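Local coordinates for oligopeptide-binding protein oppA (Lactococcus lactis, PDB 3DRF) that captures oligopeptides in a large cavity between closing lobes as the receptor of the OppABCDF ABC transporter, for uptake into the cell, at residues Leu304-Leu309 and Gly471-Ala476; Gly352-Ala357 and Pro538-Leu543. All coordinates share one frame; numbering follows the deposited sequence.

Contact 1 (Leu304-Leu309 and Gly471-Ala476); sequences LMYYNL and GSWSLA
Tyr306 and Trp473 meet at their rims, the phenol oxygen lying in the plane of the indole just beyond its N-H edge while the two side chains cross at about a right angle. They belong to the central sheet of a lobe of the Venus fly-trap fold, where strands 292-307 and 468-474 run antiparallel. Trp473 NE1 donates to Tyr306 OH over 2.9 Å, with an N-H...O angle of 159°. Leu304 CD2 also comes to the edge of the indole, 3.7 Å from Trp473 CD1, and Gly471 N lies in plane at the edge of the phenol ring. Outside the two segments the indole ring meets those of Tyr491 and Phe493.

Leu304 and Gly471 form a hydrogen-bonded pair closed by two backbone bonds, Leu304 N to Gly471 O at 3.1 Å and Gly471 N to Leu304 O at 2.9 Å. The two segments overlap at this single pair and run away from it in opposite senses, with 127° between their directions; the strands stay paired through Tyr306 with Thr469. Tyr306 and Trp473, each two residues past the pair, reach back across it diagonally so that their side chains bond. Tyr306 CE2 lies 4.0 Å from Gly471 CA, close packing that the lack of a side chain on the glycine allows. A phenylalanine in place of Tyr306 would probably leave the buried indole N-H of Trp473 without this acceptor and the indole less firmly fixed in its rotation.

Farther along strand 468-474, Trp473 and Ser474 pair with the bound peptide in an antiparallel ladder, so the Tyr306 bond holds a residue that itself lines the peptide site. On Leu304, CG sits between the backbone N and the carbonyl carbon (chi1 73°), a turn that brings CD2 to 3.5 Å from Gly471 O.

Contact 2 (Gly352-Ala357 and Pro538-Leu543); sequences GLSTPA and PTNFML
Strand 354-356 runs antiparallel to 540-543, their segment axes at 156°, as a short edge of a mixed sheet of the solute-binding fold, with Thr355 and Phe541 as the hydrogen-bonded pair between non-hydrogen-bonded Ser354-Met542 and Pro356-Asn540. Thr355 N and O bond to Phe541 O and N, and the ladder runs on at both ends through Leu543 N to Leu353 O and Ala357 N to Thr539 O. This last bond is 2.8 Å long and nearly straight at the hydrogen, although the donor sits above the carbonyl plane. Thr539 and Asn540 together face Ser303 on the other flank, a classic beta bulge.

The main side-chain contact is a CH-pi interaction: Ala357 CB stands over one face of the Phe541 ring, 3.6 Å from its centroid and 11° off the normal. With CG anti to the carbonyl carbon (chi1 -57°), the phenyl reaches back in the direction of Pro538, presenting a face to the Ala357 methyl. Pro538 CB meets the same methyl at 3.9 Å, and Ile302 of the neighbouring strand packs on both Ala357 and Phe541. At the other end Leu353 CD2 touches Leu543 CB at 3.8 Å, the two side chains crossing at about a right angle.

Asn540 ND2 is held chiefly by Asp346 OD2 of helix 342-349 and makes a weak 3.4 Å bond to Thr355 O. Where the strands part, water 2 donates to Ala357 O at 2.8 Å and to Pro538 O at 3.2 Å.

Both contacts belong to one mixed sheet, in which strands 292-307 and 536-549 are neighbours, and their centres lie about 14 Å apart. Contact 1 is wholly buried near the middle of the chain; contact 2 lies farther out and is partly exposed, with water at one end. The deeper one buries much less surface, about 201 against 527 Å², because its segments overlap in only one residue pair, to which they add an indole-to-phenol hydrogen bond, whereas 352-357 and 538-543 lie alongside each other in a longer ladder with apolar packing. They touch where Thr539 OG1 lies 3.4 Å from Leu304 CA. Contact 1 leads straight to the bound peptide through Trp473 and Ser474.

Contact 1 (Leu304-Leu309 and Gly471-Ala476)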
# COMPACT_ATOMS: atom_id res chain seq x y z
N LEU A 304 0.13 -6.40 -9.50
CA LEU A 304 0.21 -5.87 -10.86
C LEU A 304 1.63 -5.87 -11.35
O LEU A 304 2.54 -5.81 -10.63
CB LEU A 304 -0.43 -4.45 -10.96
CG LEU A 304 0.39 -3.34 -10.32
CD1 LEU A 304 -0.26 -2.02 -10.75
CD2 LEU A 304 0.44 -3.44 -8.74
N MET A 305 1.72 -6.00 -12.65
CA MET A 305 2.98 -5.92 -13.32
C MET A 305 3.20 -4.49 -13.87
O MET A 305 2.38 -3.92 -14.54
CB MET A 305 2.96 -6.94 -14.49
CG MET A 305 4.29 -7.00 -15.30
SD MET A 305 4.40 -8.49 -16.38
CE MET A 305 3.01 -8.17 -17.53
N TYR A 306 4.35 -3.92 -13.56
CA TYR A 306 4.75 -2.57 -13.96
C TYR A 306 5.75 -2.59 -15.10
O TYR A 306 6.63 -3.42 -15.12
CB TYR A 306 5.49 -1.87 -12.80
CG TYR A 306 4.58 -1.36 -11.68
CD1 TYR A 306 4.07 -0.04 -11.68
CD2 TYR A 306 4.20 -2.18 -10.64
CE1 TYR A 306 3.26 0.45 -10.67
CE2 TYR A 306 3.39 -1.68 -9.61
CZ TYR A 306 2.94 -0.39 -9.64
OH TYR A 306 2.11 0.03 -8.62
N TYR A 307 5.63 -1.60 -15.98
CA TYR A 307 6.65 -1.31 -17.02
C TYR A 307 7.35 0.02 -16.68
O TYR A 307 6.70 0.98 -16.35
CB TYR A 307 5.96 -1.22 -18.37
CG TYR A 307 5.27 -2.51 -18.83
CD1 TYR A 307 5.93 -3.76 -18.80
CD2 TYR A 307 3.95 -2.47 -19.26
CE1 TYR A 307 5.30 -4.91 -19.25
CE2 TYR A 307 3.30 -3.62 -19.73
CZ TYR A 307 4.01 -4.82 -19.70
OH TYR A 307 3.41 -5.95 -20.17
N ASN A 308 8.65 0.05 -16.88
CA ASN A 308 9.43 1.25 -16.57
C ASN A 308 9.46 2.14 -17.80
O ASN A 308 10.08 1.84 -18.79
CB ASN A 308 10.85 0.82 -16.15
CG ASN A 308 11.65 1.97 -15.56
OD1 ASN A 308 11.16 3.00 -15.27
ND2 ASN A 308 12.93 1.73 -15.38
N LEU A 309 8.77 3.28 -17.70
CA LEU A 309 8.53 4.16 -18.85
C LEU A 309 9.03 5.59 -18.67
O LEU A 309 8.81 6.39 -19.49
CB LEU A 309 7.01 4.21 -19.12
CG LEU A 309 6.40 2.83 -19.44
CD1 LEU A 309 4.85 3.01 -19.54
CD2 LEU A 309 6.92 2.17 -20.73
N GLY A 471 4.57 -5.47 -8.52
CA GLY A 471 4.27 -4.81 -7.27
C GLY A 471 3.01 -5.43 -6.66
O GLY A 471 2.25 -6.11 -7.28
N SER A 472 2.84 -5.21 -5.37
CA SER A 472 1.64 -5.63 -4.65
C SER A 472 1.30 -4.52 -3.67
O SER A 472 2.21 -3.89 -3.12
CB SER A 472 1.86 -6.94 -3.89
OG SER A 472 2.08 -8.04 -4.77
N TRP A 473 0.01 -4.28 -3.46
CA TRP A 473 -0.44 -3.24 -2.56
C TRP A 473 -1.49 -3.74 -1.60
O TRP A 473 -2.44 -4.41 -2.00
CB TRP A 473 -1.07 -2.08 -3.34
CG TRP A 473 -0.12 -1.37 -4.25
CD1 TRP A 473 0.06 -1.58 -5.59
CD2 TRP A 473 0.77 -0.33 -3.88
NE1 TRP A 473 1.03 -0.73 -6.06
CE2 TRP A 473 1.48 0.06 -5.04
CE3 TRP A 473 1.04 0.34 -2.68
CZ2 TRP A 473 2.44 1.08 -5.03
CZ3 TRP A 473 2.00 1.35 -2.67
CH2 TRP A 473 2.69 1.69 -3.83
N SER A 474 -1.31 -3.41 -0.32
CA SER A 474 -2.40 -3.40 0.63
C SER A 474 -3.03 -2.02 0.48
O SER A 474 -2.51 -1.02 0.97
CB SER A 474 -1.88 -3.62 2.05
OG SER A 474 -1.49 -4.96 2.24
N LEU A 475 -4.15 -1.99 -0.22
CA LEU A 475 -4.78 -0.77 -0.66
C LEU A 475 -5.45 0.02 0.48
O LEU A 475 -5.92 -0.53 1.42
CB LEU A 475 -5.84 -1.08 -1.74
CG LEU A 475 -5.32 -1.61 -3.08
CD1 LEU A 475 -6.48 -2.16 -3.90
CD2 LEU A 475 -4.55 -0.56 -3.85
N ALA A 476 -5.51 1.34 0.28
CA ALA A 476 -6.30 2.22 1.14
C ALA A 476 -7.76 1.80 1.04
O ALA A 476 -8.17 1.30 0.05
CB ALA A 476 -6.14 3.70 0.66

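Contact 2 (Gly352-Ala357 and Pro538-Leu543)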
# COMPACT_ATOMS: atom_id res chain seq x y z
N GLY A 352 -6.69 -21.82 -4.19
CA GLY A 352 -7.96 -21.14 -4.36
C GLY A 352 -8.05 -19.71 -3.84
O GLY A 352 -9.07 -19.11 -4.00
N LEU A 353 -6.98 -19.16 -3.27
CA LEU A 353 -7.06 -17.85 -2.63
C LEU A 353 -6.82 -16.70 -3.58
O LEU A 353 -7.28 -15.65 -3.30
CB LEU A 353 -6.06 -17.78 -1.50
CG LEU A 353 -6.35 -18.71 -0.33
CD1 LEU A 353 -5.07 -18.74 0.50
CD2 LEU A 353 -7.44 -18.12 0.51
N SER A 354 -6.13 -16.95 -4.68
CA SER A 354 -5.82 -15.88 -5.67
C SER A 354 -6.67 -16.07 -6.92
O SER A 354 -6.73 -17.15 -7.45
CB SER A 354 -4.34 -15.91 -6.05
OG SER A 354 -3.55 -15.61 -4.94
N THR A 355 -7.23 -15.00 -7.39
CA THR A 355 -8.05 -14.98 -8.58
C THR A 355 -7.42 -14.00 -9.59
O THR A 355 -7.22 -12.87 -9.26
CB THR A 355 -9.49 -14.50 -8.25
OG1 THR A 355 -10.08 -15.39 -7.27
CG2 THR A 355 -10.34 -14.50 -9.51
N PRO A 356 -7.18 -14.43 -10.81
CA PRO A 356 -6.61 -13.52 -11.82
C PRO A 356 -7.49 -12.26 -11.94
O PRO A 356 -8.69 -12.39 -12.11
CB PRO A 356 -6.69 -14.33 -13.14
CG PRO A 356 -6.51 -15.79 -12.65
CD PRO A 356 -7.31 -15.82 -11.36
N ALA A 357 -6.87 -11.11 -11.81
CA ALA A 357 -7.59 -9.84 -11.84
C ALA A 357 -7.92 -9.42 -13.28
O ALA A 357 -7.16 -9.57 -14.14
CB ALA A 357 -6.72 -8.73 -11.17
N PRO A 538 -2.89 -5.69 -14.55
CA PRO A 538 -3.40 -6.25 -13.28
C PRO A 538 -3.01 -7.74 -13.21
O PRO A 538 -3.09 -8.42 -14.18
CB PRO A 538 -4.92 -6.12 -13.39
CG PRO A 538 -5.14 -5.04 -14.46
CD PRO A 538 -4.00 -5.23 -15.42
N THR A 539 -2.66 -8.22 -12.06
CA THR A 539 -2.26 -9.65 -11.88
C THR A 539 -3.34 -10.43 -11.10
O THR A 539 -4.08 -11.15 -11.65
CB THR A 539 -0.83 -9.74 -11.28
OG1 THR A 539 0.03 -8.97 -12.12
CG2 THR A 539 -0.36 -11.21 -11.27
N ASN A 540 -3.35 -10.24 -9.79
CA ASN A 540 -4.29 -10.96 -8.88
C ASN A 540 -5.10 -10.10 -7.88
O ASN A 540 -4.67 -9.08 -7.40
CB ASN A 540 -3.54 -11.99 -8.04
CG ASN A 540 -3.13 -13.22 -8.82
OD1 ASN A 540 -2.04 -13.68 -8.68
ND2 ASN A 540 -3.97 -13.70 -9.56
N PHE A 541 -6.30 -10.61 -7.61
CA PHE A 541 -7.07 -10.32 -6.42
C PHE A 541 -6.85 -11.50 -5.47
O PHE A 541 -6.46 -12.56 -5.88
CB PHE A 541 -8.56 -10.20 -6.74
CG PHE A 541 -8.92 -9.14 -7.80
CD1 PHE A 541 -8.34 -7.86 -7.84
CD2 PHE A 541 -9.89 -9.42 -8.70
CE1 PHE A 541 -8.75 -6.93 -8.82
CE2 PHE A 541 -10.28 -8.49 -9.62
CZ PHE A 541 -9.70 -7.27 -9.68
N MET A 542 -7.15 -11.27 -4.20
CA MET A 542 -6.88 -12.29 -3.18
C MET A 542 -7.85 -12.25 -2.01
O MET A 542 -8.49 -11.26 -1.75
CB MET A 542 -5.44 -12.08 -2.61
CG MET A 542 -4.67 -13.31 -2.15
SD MET A 542 -2.93 -12.85 -2.15
CE MET A 542 -2.95 -11.50 -1.04
N LEU A 543 -7.92 -13.41 -1.36
CA LEU A 543 -8.44 -13.54 0.00
C LEU A 543 -7.26 -13.71 0.95
O LEU A 543 -6.35 -14.37 0.61
CB LEU A 543 -9.34 -14.80 0.17
CG LEU A 543 -10.53 -14.94 -0.75
CD1 LEU A 543 -11.29 -16.31 -0.51
CD2 LEU A 543 -11.39 -13.76 -0.53
O HOH W 1 -4.98 -11.58 -14.36
O HOH W 2 -5.64 -8.29 -16.11